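Local coordinates for protein tRNA (cytosine(38)-C(5))-methyltransferase (Schizosaccharomyces pombe, PDB 6FDF) that methylates carbon 5 of cytosine 38 in the anticodon loop of tRNA(Asp), and more weakly of tRNA(Glu), with S-adenosyl-L-methionine as methyl donor, at residues P83-F88 with P100-F105; E125-F130 with R166-G171. All blocks are in the same frame, centred on the assembly; numbering follows the deposited sequence.

Interaction 1 of 2, residues P83-F88 with P100-F105; sequences PSCQPF and PRSQAF
A loop and the start of a helix meet through a small apolar patch and two bridging waters: segment 83-88 follows strand 78-81, and segment 100-105 leads into helix 103-111. Phe105, in the first turn of that helix, supplies the apolar surface. Its CG lies opposite the backbone N (chi1 -180°), a setting that carries the ring across to Pro83 and Cys85. The CB and CG of Pro83 press against one ortho carbon, with Pro83 CB 3.7 Å from Phe105 CD1. At the other ortho carbon sits the thiol sulfur, Cys85 SG, 3.8 Å from Phe105 CD2. Cys85 SG is 4.3 Å from the centroid of the Phe105 ring and 34° off the ring normal, an oblique sulfur-aromatic contact. Around Ser84 and Ser102 the meeting is polar and partly solvated. Ser102 turns its hydroxymethyl group toward the backbone of 84-85, where Ser102 OG comes 3.5 Å from Cys85 CA. Ser102 CA also makes a CA-H...O contact of 3.3 Å with Ser84 O. One water donates to both Ser84 O and Arg101 O, spanning two carbonyls that could not bond to each other; Ser84 O is thus approached by a water and by a C-H. A second water donates to Cys85 O, at 2.7 Å, and is hydrogen-bonded to Ser102 OG. Asn126 and Phe130 also touch the Cys85 side chain, while Ala104 touches bound S-adenosyl-L-homocysteine. Pro-Ser-Cys-Gln lies where C5-cytosine methyltransferases carry their Pro-Cys motif, with Ser84 in the place of its proline and Cys85 the predicted nucleophile. The arrangement is consistent with a catalytic loop laid against the N-terminal end of the following helix beside the cofactor.

Interaction 2 of 2, residues E125-F130 with R166-G171; sequences ENVQGF and RSRWYG
Trp169 and Phe130 meet edge to face, the Phe130 edge directed at the six-membered ring of the indole, with centroids 4.7 Å apart and planes at 54°. Phe130 CD2 lies over one indole face, 3.5 Å from Trp169 CE3, and Gly171 N lies over the opposite face. With CG anti to the backbone N, the indole extends to the Phe130 edge, and its NE1 bonds to Glu152. Were Trp169 replaced by alanine, the Phe130 edge would probably lose its aromatic partner and Glu152 its indole donor. In the backbone, Asn126 and Trp169 form an antiparallel hydrogen-bonded pair, Asn126 N to Trp169 O at 2.9 Å and Trp169 N to Asn126 O at 2.8 Å.

On the other face of the sheet, Glu125 and Tyr170 lie side by side, Glu125 CG 3.4 Å from Tyr170 CE1. The bend at chi2 (-100°) swings the carboxylate toward Arg168, whose guanidinium plane is turned 53° from it. Glu125 OE2 lies at the guanidinium edge, in a long salt bridge of 3.7 Å to Arg168 NE; one water links this pair, another joins OE2 to Tyr170 OH. Arg168 NH2 donates to Ser167 O. In what is probably the Glu-Asn-Val motif of C5-cytosine methyltransferases, Ser82 on OE1, with two waters and Arg168 on OE2, thus fixes the carboxylate's position.

Overall arrangement
Interaction 1 closes before interaction 2 opens along the chain, and the next regular element after helix 103-111 is strand 121-127. Their centres are about 14 Å apart, yet they touch: Pro83 packs on Glu125, Asn126 ND2 gives a weak hydrogen bond to Pro83 O, and the Phe88 ring reaches Val127 and Phe130. Both belong to the Rossmann-like methyltransferase core. The 83-88 loop leaves the end of strand 78-81, the parallel neighbour of 121-127 in the seven-stranded sheet, whereas interaction 2 joins 121-127 to antiparallel strand 168-175. Segment 125-130 therefore stands between the loop bearing the predicted catalytic cysteine and the next strand of the sheet, with the cofactor site close to both contacts.

Interaction 1 of 2, residues P83-F88 with P100-F105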
# COMPACT_ATOMS: atom_id res chain seq x y z
N PRO A 83 8.34 -0.60 -4.96
CA PRO A 83 8.85 -1.45 -6.04
C PRO A 83 8.41 -2.89 -5.90
O PRO A 83 7.94 -3.34 -4.85
CB PRO A 83 10.37 -1.31 -5.91
CG PRO A 83 10.59 -0.93 -4.48
CD PRO A 83 9.42 -0.05 -4.12
N SER A 84 8.56 -3.63 -6.99
CA SER A 84 8.24 -5.05 -7.05
C SER A 84 9.56 -5.78 -6.91
O SER A 84 10.36 -5.83 -7.85
CB SER A 84 7.53 -5.40 -8.36
OG SER A 84 7.41 -6.80 -8.52
N CYS A 85 9.81 -6.34 -5.73
CA CYS A 85 11.09 -6.96 -5.45
C CYS A 85 11.02 -8.47 -5.20
O CYS A 85 12.08 -9.10 -5.09
CB CYS A 85 11.77 -6.25 -4.27
SG CYS A 85 12.32 -4.58 -4.75
N GLN A 86 9.82 -9.05 -5.12
CA GLN A 86 9.74 -10.50 -4.94
C GLN A 86 9.89 -11.21 -6.28
O GLN A 86 9.41 -10.70 -7.30
CB GLN A 86 8.41 -10.89 -4.29
CG GLN A 86 8.06 -10.09 -3.05
CD GLN A 86 7.12 -10.85 -2.12
OE1 GLN A 86 5.97 -10.46 -1.94
NE2 GLN A 86 7.62 -11.93 -1.54
N PRO A 87 10.55 -12.38 -6.32
CA PRO A 87 11.12 -13.08 -5.17
C PRO A 87 12.44 -12.45 -4.73
O PRO A 87 13.23 -12.01 -5.57
CB PRO A 87 11.35 -14.49 -5.70
CG PRO A 87 11.63 -14.29 -7.15
CD PRO A 87 10.77 -13.12 -7.58
N PHE A 88 12.66 -12.40 -3.42
CA PHE A 88 13.89 -11.81 -2.90
C PHE A 88 15.12 -12.60 -3.34
O PHE A 88 16.18 -12.01 -3.60
CB PHE A 88 13.80 -11.71 -1.38
CG PHE A 88 12.72 -10.78 -0.91
CD1 PHE A 88 12.51 -9.57 -1.55
CD2 PHE A 88 11.89 -11.12 0.15
CE1 PHE A 88 11.51 -8.71 -1.14
CE2 PHE A 88 10.89 -10.26 0.57
CZ PHE A 88 10.70 -9.06 -0.08
N PRO A 100 12.21 -7.70 -17.42
CA PRO A 100 12.66 -6.87 -16.30
C PRO A 100 11.55 -6.75 -15.27
O PRO A 100 10.57 -6.02 -15.46
CB PRO A 100 12.96 -5.53 -16.97
CG PRO A 100 13.36 -5.88 -18.35
CD PRO A 100 12.53 -7.08 -18.73
N ARG A 101 11.71 -7.46 -14.15
CA ARG A 101 10.74 -7.50 -13.06
C ARG A 101 11.20 -6.62 -11.91
O ARG A 101 10.78 -5.46 -11.77
CB ARG A 101 10.60 -8.93 -12.53
CG ARG A 101 11.45 -10.01 -13.23
CD ARG A 101 12.98 -9.76 -13.09
NE ARG A 101 13.87 -10.91 -13.25
CZ ARG A 101 13.71 -11.94 -14.09
NH1 ARG A 101 12.69 -12.01 -14.94
NH2 ARG A 101 14.62 -12.90 -14.09
N SER A 102 12.08 -7.20 -11.10
CA SER A 102 12.77 -6.56 -10.00
C SER A 102 14.06 -5.95 -10.51
O SER A 102 14.83 -5.36 -9.75
CB SER A 102 13.06 -7.56 -8.87
OG SER A 102 13.70 -6.94 -7.78
N GLN A 103 14.26 -6.10 -11.82
CA GLN A 103 15.30 -5.42 -12.57
C GLN A 103 15.00 -3.93 -12.58
O GLN A 103 15.92 -3.11 -12.61
CB GLN A 103 15.36 -5.98 -14.00
CG GLN A 103 16.28 -5.24 -14.95
CD GLN A 103 16.81 -6.13 -16.06
OE1 GLN A 103 16.32 -6.09 -17.19
NE2 GLN A 103 17.81 -6.95 -15.74
N ALA A 104 13.71 -3.59 -12.60
CA ALA A 104 13.30 -2.19 -12.53
C ALA A 104 13.82 -1.51 -11.27
O ALA A 104 14.30 -0.37 -11.34
CB ALA A 104 11.78 -2.09 -12.59
N PHE A 105 13.74 -2.17 -10.11
CA PHE A 105 14.26 -1.51 -8.91
C PHE A 105 15.78 -1.38 -8.99
O PHE A 105 16.33 -0.34 -8.63
CB PHE A 105 13.85 -2.27 -7.65
CG PHE A 105 14.36 -1.65 -6.36
CD1 PHE A 105 13.92 -0.39 -5.97
CD2 PHE A 105 15.26 -2.33 -5.56
CE1 PHE A 105 14.38 0.18 -4.80
CE2 PHE A 105 15.72 -1.76 -4.38
CZ PHE A 105 15.28 -0.50 -4.00
O HOH W 1 10.68 -3.40 -9.26
O HOH W 2 14.61 -8.34 -5.33

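Interaction 2 of 2, residues E125-F130 with R166-G171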
# COMPACT_ATOMS: atom_id res chain seq x y z
N GLU A 125 8.59 1.90 -0.05
CA GLU A 125 7.69 1.02 0.69
C GLU A 125 7.78 -0.39 0.11
O GLU A 125 7.91 -0.56 -1.10
CB GLU A 125 6.24 1.54 0.61
CG GLU A 125 5.27 0.81 1.53
CD GLU A 125 4.44 -0.24 0.81
OE1 GLU A 125 4.71 -0.53 -0.37
OE2 GLU A 125 3.50 -0.77 1.44
N ASN A 126 7.74 -1.40 0.97
CA ASN A 126 7.81 -2.77 0.48
C ASN A 126 7.20 -3.70 1.52
O ASN A 126 6.81 -3.28 2.61
CB ASN A 126 9.24 -3.16 0.14
CG ASN A 126 9.32 -4.01 -1.10
OD1 ASN A 126 9.33 -5.24 -1.03
ND2 ASN A 126 9.34 -3.37 -2.26
N VAL A 127 7.13 -4.99 1.17
CA VAL A 127 6.59 -5.99 2.08
C VAL A 127 7.60 -6.31 3.17
O VAL A 127 8.82 -6.15 2.99
CB VAL A 127 6.17 -7.27 1.32
CG1 VAL A 127 5.14 -6.94 0.25
CG2 VAL A 127 7.39 -7.95 0.72
N GLN A 128 7.09 -6.75 4.31
CA GLN A 128 7.96 -7.24 5.38
C GLN A 128 8.85 -8.36 4.86
O GLN A 128 8.40 -9.25 4.13
CB GLN A 128 7.11 -7.73 6.56
CG GLN A 128 7.92 -8.16 7.77
CD GLN A 128 7.04 -8.44 8.96
OE1 GLN A 128 5.85 -8.73 8.82
NE2 GLN A 128 7.62 -8.37 10.16
N GLY A 129 10.11 -8.32 5.24
CA GLY A 129 11.09 -9.24 4.73
C GLY A 129 11.95 -8.66 3.63
O GLY A 129 13.01 -9.22 3.32
N PHE A 130 11.53 -7.54 3.03
CA PHE A 130 12.43 -6.80 2.15
C PHE A 130 13.72 -6.46 2.88
O PHE A 130 14.80 -6.47 2.27
CB PHE A 130 11.75 -5.52 1.65
CG PHE A 130 12.64 -4.68 0.75
CD1 PHE A 130 12.85 -5.04 -0.57
CD2 PHE A 130 13.26 -3.54 1.24
CE1 PHE A 130 13.67 -4.28 -1.38
CE2 PHE A 130 14.08 -2.77 0.43
CZ PHE A 130 14.28 -3.14 -0.89
N ARG A 166 -1.43 -4.84 8.24
CA ARG A 166 -0.75 -4.71 6.95
C ARG A 166 0.69 -4.28 7.21
O ARG A 166 1.07 -3.14 6.93
CB ARG A 166 -1.49 -3.72 6.05
CG ARG A 166 -1.09 -3.76 4.57
CD ARG A 166 -2.00 -2.87 3.73
NE ARG A 166 -1.73 -2.99 2.29
CZ ARG A 166 -2.15 -4.02 1.55
NH1 ARG A 166 -2.86 -4.99 2.10
NH2 ARG A 166 -1.85 -4.06 0.25
N SER A 167 1.49 -5.19 7.77
CA SER A 167 2.87 -4.86 8.11
C SER A 167 3.67 -4.63 6.85
O SER A 167 3.64 -5.45 5.92
CB SER A 167 3.50 -5.96 8.96
OG SER A 167 2.84 -6.07 10.21
N ARG A 168 4.38 -3.50 6.80
CA ARG A 168 5.17 -3.14 5.64
C ARG A 168 6.49 -2.54 6.09
O ARG A 168 6.56 -1.92 7.16
CB ARG A 168 4.43 -2.13 4.74
CG ARG A 168 3.17 -2.68 4.11
CD ARG A 168 3.55 -3.78 3.13
NE ARG A 168 2.44 -4.20 2.28
CZ ARG A 168 1.72 -5.29 2.47
NH1 ARG A 168 0.75 -5.60 1.61
NH2 ARG A 168 1.96 -6.09 3.50
N TRP A 169 7.52 -2.73 5.27
CA TRP A 169 8.80 -2.07 5.45
C TRP A 169 8.77 -0.70 4.79
O TRP A 169 8.18 -0.54 3.72
CB TRP A 169 9.92 -2.92 4.84
CG TRP A 169 11.29 -2.31 4.93
CD1 TRP A 169 12.21 -2.51 5.92
CD2 TRP A 169 11.92 -1.45 3.96
NE1 TRP A 169 13.36 -1.81 5.64
CE2 TRP A 169 13.21 -1.16 4.45
CE3 TRP A 169 11.51 -0.91 2.74
CZ2 TRP A 169 14.10 -0.33 3.76
CZ3 TRP A 169 12.39 -0.09 2.05
CH2 TRP A 169 13.67 0.19 2.57
N TYR A 170 9.41 0.28 5.43
CA TYR A 170 9.53 1.62 4.89
C TYR A 170 10.97 2.10 5.00
O TYR A 170 11.61 1.92 6.05
CB TYR A 170 8.63 2.62 5.61
CG TYR A 170 7.17 2.28 5.55
CD1 TYR A 170 6.38 2.75 4.52
CD2 TYR A 170 6.58 1.51 6.55
CE1 TYR A 170 5.03 2.46 4.47
CE2 TYR A 170 5.23 1.21 6.51
CZ TYR A 170 4.46 1.69 5.47
OH TYR A 170 3.12 1.39 5.41
N GLY A 171 11.47 2.69 3.93
CA GLY A 171 12.75 3.39 3.95
C GLY A 171 12.55 4.86 3.65
O GLY A 171 11.92 5.21 2.66
O HOH W 3 1.65 0.70 3.30
O HOH W 4 1.56 -2.07 0.67
O HOH W 5 4.46 -7.68 4.37